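Local coordinates for protein 6-carboxyhexanoate--coa ligase (Bacillus subtilis, PDB 5FLG) that belongs to the 6-carboxyhexanoate--CoA ligase family and binds phosphoaminophosphonic acid-adenylate ester, pimelic acid and magnesium in neighbouring pockets, at residues A[122-127]-A[140-145]; A[190-195]-A[225-230]. All blocks are in the same frame, centred on the assembly; numbering follows the deposited sequence.

Contact 1: A[122-127]-A[140-145]. With ANP (phosphoaminophosphonic acid-adenylate ester), chain D.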
ATOM      1  N   ASP A 122      11.474  10.350 -17.274  1.00 33.17           N
ATOM      2  CA  ASP A 122      10.743  10.359 -16.018  1.00 38.49           C
ATOM      3  C   ASP A 122       9.559   9.411 -15.949  1.00 33.07           C
ATOM      4  O   ASP A 122       8.906   9.310 -14.921  1.00 30.12           O
ATOM      5  CB  ASP A 122      10.324  11.784 -15.647  1.00 41.42           C
ATOM      6  CG  ASP A 122      11.520  12.646 -15.234  1.00 47.34           C
ATOM      7  OD1 ASP A 122      12.605  12.078 -14.977  1.00 52.74           O
ATOM      8  OD2 ASP A 122      11.400  13.887 -15.254  1.00 55.47           O
ATOM      9  N   VAL A 123       9.305   8.687 -17.031  1.00 32.69           N
ATOM     10  CA  VAL A 123       8.206   7.772 -17.056  1.00 29.52           C
ATOM     11  C   VAL A 123       8.521   6.591 -16.147  1.00 31.51           C
ATOM     12  O   VAL A 123       9.620   6.088 -16.157  1.00 33.24           O
ATOM     13  CB  VAL A 123       7.940   7.259 -18.486  1.00 31.11           C
ATOM     14  CG1 VAL A 123       7.003   6.070 -18.429  1.00 27.34           C
ATOM     15  CG2 VAL A 123       7.380   8.391 -19.355  1.00 30.40           C
ATOM     16  N   ARG A 124       7.561   6.255 -15.295  1.00 34.70           N
ATOM     17  CA  ARG A 124       7.729   5.342 -14.179  1.00 37.07           C
ATOM     18  C   ARG A 124       7.503   3.882 -14.562  1.00 35.08           C
ATOM     19  O   ARG A 124       7.898   2.953 -13.846  1.00 29.88           O
ATOM     20  CB  ARG A 124       6.726   5.728 -13.093  1.00 43.34           C
ATOM     21  CG  ARG A 124       7.000   7.105 -12.510  1.00 55.15           C
ATOM     22  CD  ARG A 124       5.709   7.766 -12.053  1.00 66.43           C
ATOM     23  NE  ARG A 124       5.956   8.905 -11.168  1.00 79.23           N
ATOM     24  CZ  ARG A 124       6.445  10.082 -11.561  1.00 84.93           C
ATOM     25  NH1 ARG A 124       6.768  10.300 -12.835  1.00 82.56           N
ATOM     26  NH2 ARG A 124       6.647  11.038 -10.663  1.00 87.40           N
ATOM     27  N   GLY A 125       6.833   3.682 -15.694  1.00 33.80           N
ATOM     28  CA  GLY A 125       6.709   2.354 -16.264  1.00 27.86           C
ATOM     29  C   GLY A 125       7.327   2.379 -17.637  1.00 29.65           C
ATOM     30  O   GLY A 125       8.434   2.910 -17.826  1.00 27.88           O
ATOM     31  N   ALA A 126       6.621   1.766 -18.589  1.00 24.62           N
ATOM     32  CA  ALA A 126       7.134   1.582 -19.920  1.00 27.16           C
ATOM     33  C   ALA A 126       6.318   2.423 -20.885  1.00 26.97           C
ATOM     34  O   ALA A 126       5.159   2.735 -20.624  1.00 23.78           O
ATOM     35  CB  ALA A 126       7.040   0.118 -20.337  1.00 28.83           C
ATOM     36  N   VAL A 127       6.982   2.816 -21.955  1.00 25.29           N
ATOM     37  CA  VAL A 127       6.356   3.492 -23.057  1.00 28.86           C
ATOM     38  C   VAL A 127       6.035   2.467 -24.115  1.00 30.17           C
ATOM     39  O   VAL A 127       6.844   1.586 -24.379  1.00 32.12           O
ATOM     40  CB  VAL A 127       7.335   4.527 -23.636  1.00 30.96           C
ATOM     41  CG1 VAL A 127       6.783   5.107 -24.940  1.00 31.12           C
ATOM     42  CG2 VAL A 127       7.601   5.619 -22.598  1.00 27.76           C
ATOM     43  N   THR A 140      -0.610   7.063 -21.036  1.00 39.45           N
ATOM     44  CA  THR A 140      -0.356   7.145 -19.593  1.00 39.83           C
ATOM     45  C   THR A 140       0.599   8.260 -19.166  1.00 39.80           C
ATOM     46  O   THR A 140       0.912   8.367 -17.996  1.00 41.34           O
ATOM     47  CB  THR A 140       0.255   5.827 -19.067  1.00 41.39           C
ATOM     48  OG1 THR A 140       1.566   5.632 -19.629  1.00 39.64           O
ATOM     49  CG2 THR A 140      -0.636   4.678 -19.426  1.00 38.32           C
ATOM     50  N   LYS A 141       1.202   8.963 -20.117  1.00 41.38           N
ATOM     51  CA  LYS A 141       2.100  10.062 -19.785  1.00 41.96           C
ATOM     52  C   LYS A 141       3.208   9.614 -18.823  1.00 42.14           C
ATOM     53  O   LYS A 141       3.906   8.649 -19.126  1.00 42.22           O
ATOM     54  CB  LYS A 141       1.301  11.228 -19.194  1.00 49.30           C
ATOM     55  CG  LYS A 141       0.105  11.642 -20.027  1.00 54.40           C
ATOM     56  CD  LYS A 141      -0.444  12.975 -19.545  1.00 64.12           C
ATOM     57  CE  LYS A 141      -1.349  13.626 -20.585  1.00 65.98           C
ATOM     58  NZ  LYS A 141      -1.506  15.085 -20.324  1.00 70.20           N
ATOM     59  N   GLU A 142       3.415  10.320 -17.701  1.00 38.87           N
ATOM     60  CA  GLU A 142       4.578  10.047 -16.836  1.00 37.98           C
ATOM     61  C   GLU A 142       4.393   8.757 -16.085  1.00 38.41           C
ATOM     62  O   GLU A 142       5.292   8.314 -15.358  1.00 35.48           O
ATOM     63  CB  GLU A 142       4.848  11.164 -15.801  1.00 42.81           C
ATOM     64  CG  GLU A 142       5.390  12.472 -16.382  1.00 47.78           C
ATOM     65  CD  GLU A 142       6.531  12.284 -17.375  1.00 54.24           C
ATOM     66  OE1 GLU A 142       7.694  12.061 -16.944  1.00 62.24           O
ATOM     67  OE2 GLU A 142       6.292  12.488 -18.584  1.00 58.84           O
ATOM     68  N   LYS A 143       3.176   8.238 -16.093  1.00 39.61           N
ATOM     69  CA  LYS A 143       2.917   7.088 -15.262  1.00 41.60           C
ATOM     70  C   LYS A 143       3.493   5.857 -15.987  1.00 40.18           C
ATOM     71  O   LYS A 143       4.261   5.096 -15.424  1.00 36.70           O
ATOM     72  CB  LYS A 143       1.428   6.964 -14.986  1.00 46.60           C
ATOM     73  CG  LYS A 143       1.053   5.627 -14.386  1.00 59.03           C
ATOM     74  CD  LYS A 143      -0.308   5.658 -13.709  1.00 61.44           C
ATOM     75  CE  LYS A 143      -0.650   4.271 -13.184  1.00 69.40           C
ATOM     76  NZ  LYS A 143      -1.540   4.318 -11.993  1.00 75.13           N
ATOM     77  N   GLY A 144       3.312   5.819 -17.296  1.00 31.20           N
ATOM     78  CA  GLY A 144       3.759   4.712 -18.087  1.00 34.31           C
ATOM     79  C   GLY A 144       2.917   3.492 -17.834  1.00 33.41           C
ATOM     80  O   GLY A 144       1.932   3.558 -17.122  1.00 32.88           O
ATOM     81  N   VAL A 145       3.219   2.414 -18.546  1.00 31.90           N
ATOM     82  CA  VAL A 145       2.483   1.186 -18.385  1.00 31.33           C
ATOM     83  C   VAL A 145       3.330   0.302 -17.512  1.00 27.85           C
ATOM     84  O   VAL A 145       4.494   0.062 -17.816  1.00 30.87           O
ATOM     85  CB  VAL A 145       2.239   0.491 -19.750  1.00 27.97           C
ATOM     86  CG1 VAL A 145       1.672  -0.905 -19.555  1.00 30.95           C
ATOM     87  CG2 VAL A 145       1.301   1.331 -20.616  1.00 32.54           C
TER
HETATM   88  PG  ANP D 702      14.033  -0.497  -8.979  1.00 34.61           P
HETATM   89  O1G ANP D 702      13.836  -0.420  -7.490  1.00 32.91           O
HETATM   90  O2G ANP D 702      15.321   0.142  -9.421  1.00 36.24           O
HETATM   91  O3G ANP D 702      13.857  -1.849  -9.592  1.00 29.62           O
HETATM   92  PB  ANP D 702      12.147   0.241 -11.152  1.00 29.51           P
HETATM   93  O1B ANP D 702      11.784  -1.197 -11.276  1.00 25.35           O
HETATM   94  O2B ANP D 702      11.175   1.352 -11.298  1.00 29.38           O
HETATM   95  N3B ANP D 702      12.775   0.502  -9.564  1.00 27.99           N
HETATM   96  PA  ANP D 702      14.323  -0.491 -12.886  1.00 34.05           P
HETATM   97  O1A ANP D 702      15.702  -0.024 -12.971  1.00 28.96           O
HETATM   98  O2A ANP D 702      13.958  -1.879 -12.442  1.00 32.00           O
HETATM   99  O3A ANP D 702      13.400   0.580 -12.119  1.00 31.40           O
HETATM  100  O5' ANP D 702      13.737  -0.279 -14.415  1.00 27.61           O
HETATM  101  C5' ANP D 702      14.221   0.754 -15.226  1.00 29.63           C
HETATM  102  C4' ANP D 702      13.044   1.466 -15.899  1.00 29.70           C
HETATM  103  O4' ANP D 702      12.268   0.496 -16.615  1.00 29.85           O
HETATM  104  C3' ANP D 702      12.113   2.115 -14.888  1.00 29.55           C
HETATM  105  O3' ANP D 702      12.461   3.474 -14.654  1.00 33.47           O
HETATM  106  C2' ANP D 702      10.783   2.056 -15.581  1.00 30.57           C
HETATM  107  O2' ANP D 702      10.718   3.117 -16.535  1.00 26.08           O
HETATM  108  C1' ANP D 702      10.889   0.751 -16.317  1.00 30.02           C
HETATM  109  N9  ANP D 702      10.276  -0.302 -15.500  1.00 32.14           N
HETATM  110  C8  ANP D 702      10.781  -0.901 -14.363  1.00 37.16           C
HETATM  111  N7  ANP D 702       9.950  -1.887 -13.950  1.00 34.41           N
HETATM  112  C5  ANP D 702       8.883  -1.887 -14.807  1.00 27.81           C
HETATM  113  C6  ANP D 702       7.615  -2.622 -14.950  1.00 31.13           C
HETATM  114  N6  ANP D 702       7.247  -3.572 -14.086  1.00 35.14           N
HETATM  115  N1  ANP D 702       6.805  -2.326 -15.990  1.00 27.74           N
HETATM  116  C2  ANP D 702       7.118  -1.357 -16.858  1.00 26.06           C
HETATM  117  N3  ANP D 702       8.277  -0.679 -16.855  1.00 27.49           N
HETATM  118  C4  ANP D 702       9.113  -0.834 -15.800  1.00 28.03           C
HETATM  119  O   HOH W   1       9.480  11.729 -18.593  1.00 39.74           O

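Contact 2: A[190-195]-A[225-230]. With ANP (phosphoaminophosphonic acid-adenylate ester), chain D; PML (pimelic acid), chain C.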
ATOM      1  N   ALA A 190       9.609  -5.953 -29.887  1.00 26.28           N
ATOM      2  CA  ALA A 190      10.894  -5.786 -29.219  1.00 23.54           C
ATOM      3  C   ALA A 190      10.821  -4.829 -28.049  1.00 27.23           C
ATOM      4  O   ALA A 190       9.896  -3.999 -27.945  1.00 24.69           O
ATOM      5  CB  ALA A 190      11.928  -5.320 -30.219  1.00 23.00           C
ATOM      6  N   GLU A 191      11.781  -4.993 -27.123  1.00 28.98           N
ATOM      7  CA  GLU A 191      11.850  -4.171 -25.916  1.00 27.47           C
ATOM      8  C   GLU A 191      13.274  -3.615 -25.821  1.00 26.79           C
ATOM      9  O   GLU A 191      14.221  -4.261 -26.230  1.00 26.96           O
ATOM     10  CB  GLU A 191      11.494  -4.959 -24.658  1.00 30.89           C
ATOM     11  CG  GLU A 191      11.820  -4.181 -23.369  1.00 36.55           C
ATOM     12  CD  GLU A 191      11.664  -4.983 -22.056  1.00 42.06           C
ATOM     13  OE1 GLU A 191      11.462  -6.227 -22.071  1.00 32.92           O
ATOM     14  OE2 GLU A 191      11.787  -4.350 -20.971  1.00 43.41           O
ATOM     15  N   LEU A 192      13.376  -2.330 -25.502  1.00 24.39           N
ATOM     16  CA  LEU A 192      14.636  -1.707 -25.229  1.00 26.41           C
ATOM     17  C   LEU A 192      14.624  -1.213 -23.789  1.00 27.21           C
ATOM     18  O   LEU A 192      13.674  -0.561 -23.360  1.00 29.22           O
ATOM     19  CB  LEU A 192      14.823  -0.551 -26.184  1.00 30.88           C
ATOM     20  CG  LEU A 192      15.988   0.393 -25.944  1.00 31.87           C
ATOM     21  CD1 LEU A 192      17.337  -0.271 -26.209  1.00 31.34           C
ATOM     22  CD2 LEU A 192      15.782   1.601 -26.828  1.00 33.99           C
ATOM     23  N   CYS A 193      15.693  -1.504 -23.053  1.00 27.97           N
ATOM     24  CA  CYS A 193      15.721  -1.230 -21.635  1.00 29.11           C
ATOM     25  C   CYS A 193      17.114  -0.850 -21.151  1.00 26.81           C
ATOM     26  O   CYS A 193      18.113  -1.467 -21.541  1.00 26.78           O
ATOM     27  CB  CYS A 193      15.255  -2.442 -20.853  1.00 35.02           C
ATOM     28  SG  CYS A 193      15.604  -2.311 -19.058  1.00 34.99           S
ATOM     29  N   TRP A 194      17.190   0.186 -20.321  1.00 29.28           N
ATOM     30  CA  TRP A 194      18.316   0.301 -19.378  1.00 29.70           C
ATOM     31  C   TRP A 194      17.882   1.021 -18.119  1.00 29.49           C
ATOM     32  O   TRP A 194      16.764   1.521 -18.028  1.00 25.38           O
ATOM     33  CB  TRP A 194      19.562   0.927 -20.048  1.00 30.83           C
ATOM     34  CG  TRP A 194      19.406   2.367 -20.499  1.00 32.37           C
ATOM     35  CD1 TRP A 194      19.698   3.492 -19.777  1.00 37.57           C
ATOM     36  CD2 TRP A 194      18.994   2.824 -21.792  1.00 32.61           C
ATOM     37  NE1 TRP A 194      19.358   4.616 -20.504  1.00 36.20           N
ATOM     38  CE2 TRP A 194      19.034   4.234 -21.774  1.00 34.96           C
ATOM     39  CE3 TRP A 194      18.607   2.176 -22.972  1.00 29.94           C
ATOM     40  CZ2 TRP A 194      18.618   5.005 -22.862  1.00 36.21           C
ATOM     41  CZ3 TRP A 194      18.263   2.935 -24.058  1.00 32.15           C
ATOM     42  CH2 TRP A 194      18.264   4.332 -24.002  1.00 34.07           C
ATOM     43  N   SER A 195      18.707   0.896 -17.083  1.00 30.38           N
ATOM     44  CA  SER A 195      18.320   1.235 -15.752  1.00 28.59           C
ATOM     45  C   SER A 195      18.266   2.739 -15.573  1.00 26.70           C
ATOM     46  O   SER A 195      19.106   3.462 -16.103  1.00 27.19           O
ATOM     47  CB  SER A 195      19.344   0.650 -14.731  1.00 34.55           C
ATOM     48  OG  SER A 195      18.822   0.810 -13.421  1.00 35.47           O
ATOM     49  N   GLU A 225      19.047   8.529 -15.994  1.00 43.66           N
ATOM     50  CA  GLU A 225      18.083   8.450 -17.116  1.00 46.25           C
ATOM     51  C   GLU A 225      18.029   7.009 -17.611  1.00 41.45           C
ATOM     52  O   GLU A 225      19.030   6.479 -18.097  1.00 46.42           O
ATOM     53  CB  GLU A 225      18.545   9.331 -18.291  1.00 47.00           C
ATOM     54  CG  GLU A 225      18.355  10.821 -18.079  1.00 55.97           C
ATOM     55  CD  GLU A 225      19.104  11.337 -16.863  1.00 58.97           C
ATOM     56  OE1 GLU A 225      20.361  11.364 -16.890  1.00 63.30           O
ATOM     57  OE2 GLU A 225      18.431  11.707 -15.879  1.00 60.93           O
ATOM     58  N   GLY A 226      16.929   6.340 -17.340  1.00 38.38           N
ATOM     59  CA  GLY A 226      16.743   4.964 -17.768  1.00 42.98           C
ATOM     60  C   GLY A 226      15.849   4.952 -18.996  1.00 43.79           C
ATOM     61  O   GLY A 226      15.504   6.002 -19.521  1.00 40.72           O
ATOM     62  N   CYS A 227      15.432   3.766 -19.421  1.00 41.67           N
ATOM     63  CA  CYS A 227      14.546   3.640 -20.584  1.00 33.92           C
ATOM     64  C   CYS A 227      13.883   2.274 -20.542  1.00 33.92           C
ATOM     65  O   CYS A 227      14.507   1.263 -20.179  1.00 30.55           O
ATOM     66  CB  CYS A 227      15.347   3.796 -21.871  1.00 34.89           C
ATOM     67  SG  CYS A 227      14.545   3.269 -23.412  1.00 40.37           S
ATOM     68  N   ARG A 228      12.590   2.272 -20.821  1.00 28.74           N
ATOM     69  CA  ARG A 228      11.853   1.066 -21.022  1.00 29.53           C
ATOM     70  C   ARG A 228      10.841   1.377 -22.144  1.00 25.86           C
ATOM     71  O   ARG A 228       9.842   2.035 -21.909  1.00 27.04           O
ATOM     72  CB  ARG A 228      11.137   0.672 -19.730  1.00 29.84           C
ATOM     73  CG  ARG A 228      10.869  -0.815 -19.574  1.00 31.38           C
ATOM     74  CD  ARG A 228      12.172  -1.516 -19.349  1.00 31.12           C
ATOM     75  NE  ARG A 228      12.097  -2.881 -18.835  1.00 29.75           N
ATOM     76  CZ  ARG A 228      12.550  -3.257 -17.646  1.00 30.12           C
ATOM     77  NH1 ARG A 228      12.774  -2.352 -16.685  1.00 29.61           N
ATOM     78  NH2 ARG A 228      12.807  -4.527 -17.425  1.00 32.53           N
ATOM     79  N   VAL A 229      11.088   0.842 -23.319  1.00 28.91           N
ATOM     80  CA  VAL A 229      10.190   1.028 -24.469  1.00 29.28           C
ATOM     81  C   VAL A 229       9.828  -0.331 -25.046  1.00 33.75           C
ATOM     82  O   VAL A 229      10.720  -1.166 -25.287  1.00 30.03           O
ATOM     83  CB  VAL A 229      10.880   1.838 -25.590  1.00 30.68           C
ATOM     84  CG1 VAL A 229       9.933   2.053 -26.758  1.00 32.61           C
ATOM     85  CG2 VAL A 229      11.341   3.185 -25.058  1.00 33.69           C
ATOM     86  N   PHE A 230       8.537  -0.492 -25.381  1.00 30.30           N
ATOM     87  CA  PHE A 230       8.054  -1.685 -26.041  1.00 27.59           C
ATOM     88  C   PHE A 230       7.621  -1.279 -27.442  1.00 28.21           C
ATOM     89  O   PHE A 230       6.717  -0.476 -27.587  1.00 25.45           O
ATOM     90  CB  PHE A 230       6.820  -2.272 -25.321  1.00 27.68           C
ATOM     91  CG  PHE A 230       7.048  -2.638 -23.880  1.00 26.48           C
ATOM     92  CD1 PHE A 230       8.320  -2.915 -23.411  1.00 28.59           C
ATOM     93  CD2 PHE A 230       5.982  -2.814 -23.028  1.00 27.51           C
ATOM     94  CE1 PHE A 230       8.521  -3.221 -22.073  1.00 27.78           C
ATOM     95  CE2 PHE A 230       6.177  -3.176 -21.694  1.00 32.76           C
ATOM     96  CZ  PHE A 230       7.464  -3.369 -21.221  1.00 27.02           C
TER
HETATM   97  PG  ANP D 702      14.033  -0.497  -8.979  1.00 34.61           P
HETATM   98  O1G ANP D 702      13.836  -0.420  -7.490  1.00 32.91           O
HETATM   99  O2G ANP D 702      15.321   0.142  -9.421  1.00 36.24           O
HETATM  100  O3G ANP D 702      13.857  -1.849  -9.592  1.00 29.62           O
HETATM  101  PB  ANP D 702      12.147   0.241 -11.152  1.00 29.51           P
HETATM  102  O1B ANP D 702      11.784  -1.197 -11.276  1.00 25.35           O
HETATM  103  O2B ANP D 702      11.175   1.352 -11.298  1.00 29.38           O
HETATM  104  N3B ANP D 702      12.775   0.502  -9.564  1.00 27.99           N
HETATM  105  PA  ANP D 702      14.323  -0.491 -12.886  1.00 34.05           P
HETATM  106  O1A ANP D 702      15.702  -0.024 -12.971  1.00 28.96           O
HETATM  107  O2A ANP D 702      13.958  -1.879 -12.442  1.00 32.00           O
HETATM  108  O3A ANP D 702      13.400   0.580 -12.119  1.00 31.40           O
HETATM  109  O5' ANP D 702      13.737  -0.279 -14.415  1.00 27.61           O
HETATM  110  C5' ANP D 702      14.221   0.754 -15.226  1.00 29.63           C
HETATM  111  C4' ANP D 702      13.044   1.466 -15.899  1.00 29.70           C
HETATM  112  O4' ANP D 702      12.268   0.496 -16.615  1.00 29.85           O
HETATM  113  C3' ANP D 702      12.113   2.115 -14.888  1.00 29.55           C
HETATM  114  O3' ANP D 702      12.461   3.474 -14.654  1.00 33.47           O
HETATM  115  C2' ANP D 702      10.783   2.056 -15.581  1.00 30.57           C
HETATM  116  O2' ANP D 702      10.718   3.117 -16.535  1.00 26.08           O
HETATM  117  C1' ANP D 702      10.889   0.751 -16.317  1.00 30.02           C
HETATM  118  N9  ANP D 702      10.276  -0.302 -15.500  1.00 32.14           N
HETATM  119  C8  ANP D 702      10.781  -0.901 -14.363  1.00 37.16           C
HETATM  120  N7  ANP D 702       9.950  -1.887 -13.950  1.00 34.41           N
HETATM  121  C5  ANP D 702       8.883  -1.887 -14.807  1.00 27.81           C
HETATM  122  C6  ANP D 702       7.615  -2.622 -14.950  1.00 31.13           C
HETATM  123  N6  ANP D 702       7.247  -3.572 -14.086  1.00 35.14           N
HETATM  124  N1  ANP D 702       6.805  -2.326 -15.990  1.00 27.74           N
HETATM  125  C2  ANP D 702       7.118  -1.357 -16.858  1.00 26.06           C
HETATM  126  N3  ANP D 702       8.277  -0.679 -16.855  1.00 27.49           N
HETATM  127  C4  ANP D 702       9.113  -0.834 -15.800  1.00 28.03           C
HETATM  128  C1  PML C 701      20.537  -7.205 -16.739  1.00 47.65           C
HETATM  129  O11 PML C 701      20.353  -8.189 -17.527  1.00 33.44           O
HETATM  130  O12 PML C 701      21.583  -7.148 -16.002  1.00 38.63           O
HETATM  131  C2  PML C 701      19.700  -5.941 -17.013  1.00 40.91           C
HETATM  132  C3  PML C 701      18.895  -5.368 -15.858  1.00 43.59           C
HETATM  133  C4  PML C 701      18.729  -3.839 -15.919  1.00 36.86           C
HETATM  134  C5  PML C 701      17.302  -3.344 -15.777  1.00 47.91           C
HETATM  135  C6  PML C 701      17.115  -2.225 -14.756  1.00 46.34           C
HETATM  136  C7  PML C 701      17.542  -2.648 -13.349  1.00 53.70           C
HETATM  137  O71 PML C 701      16.980  -3.632 -12.814  1.00 55.69           O
HETATM  138  O72 PML C 701      18.359  -1.933 -12.716  1.00 48.81           O

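Contact 1: A[122-127]-A[140-145]
A126 and V145 face each other as an antiparallel hydrogen-bonded pair, and the tight half of this contact is built round them. A126 N reaches V145 O at 2.8 Å, and V145 N returns the bond to A126 O at 2.9 Å, on a lone pair in the carbonyl plane. Glycines suit this place: G144 takes a positive phi (71°), and G125 CA lies 3.5 Å from V145 O in a CA-H...O contact, so the two backbones meet with no side chain between them. V123 packs alongside, its CG1, anti to the backbone N (chi1 167°), resting 3.5 Å from G144 CA and its CG2 equally close to K141 O. Next along, R124 N donates to E142 O at 3.1 Å from above the carbonyl plane, and the guanidinium edge of R124 also lies near that oxygen.

The outer half is looser and wetter. The E142 chain bends at chi2, and its OE1 lies 4.5 Å from D122 OD2, a like charge; a water links E142 OE1 to D122 N. R124 NH1 stays 4.6 Å from E142 OE1, too far for a salt bridge.

On the buried side, the ANP ribose hydroxyl O2' donates to G125 O at 2.6 Å, and V145 O lies near the adenine C2. Joined by a single antiparallel bridge, the two loops thus form part of the ANP pocket, their backbone oxygens lining ribose and adenine.

Contact 2: A[190-195]-A[225-230]
E191 and R228 belong to neighbouring antiparallel strands of the central mixed sheet, 190-194 and 227-230. Backbone bonds come in reciprocal pairs: L192 with V229, and W194 with C227.

The charged interaction lies on the face carrying E191, C193, R228 and F230. R228 NE donates to E191 OE2 at 2.6 Å in a salt bridge, the oxygen lying in the guanidinium plane and the two flat groups nearly coplanar (26°). Glutamate thus answers the charge of the buried arginine, while Y204 bonds R228 NH2. C193 SG sits over the centre of one guanidinium face, and E191 runs beside the F230 ring, its carboxylate steeply turned to it.

Apolar and aromatic contacts occupy the other face of the sheet. W194 CG lies between its backbone N and carbonyl carbon (chi1 65°), bringing the indole over C227, small enough for its CB to make a CH-pi contact 3.5 Å from the six-membered ring centroid. C227 SG lies over the same ring face, a sulfur-aromatic contact.

The ligands are met by S195, just beyond strand 190-194, its OG 2.9 Å from O72 of pimelic acid (PML), and by long-chained R228 within the partner strand, whose NH1 donates to the ribose ring oxygen ANP O4' at 2.9 Å.

How the contacts relate
From the N terminus, the chain passes helix 107-116 and enters 122-127, leading into strand 127-130; after strand 135-136 it turns back through 140-145, so contact 1 closes a short loop around that hairpin. Helices 154-164 and 170-184 follow before strand 188-194, and contact 2 closes a longer excursion through strands 203-207 and 211-215 when 227-232 returns. The two contacts are in series, neither nested nor crossing. They join in space where V127 extends the sheet beside strand 227-232: V127 O lies 2.9 Å from F230 N, probably hydrogen-bonded. A126 also packs against F230, and both contacts border ANP, linking loop and sheet.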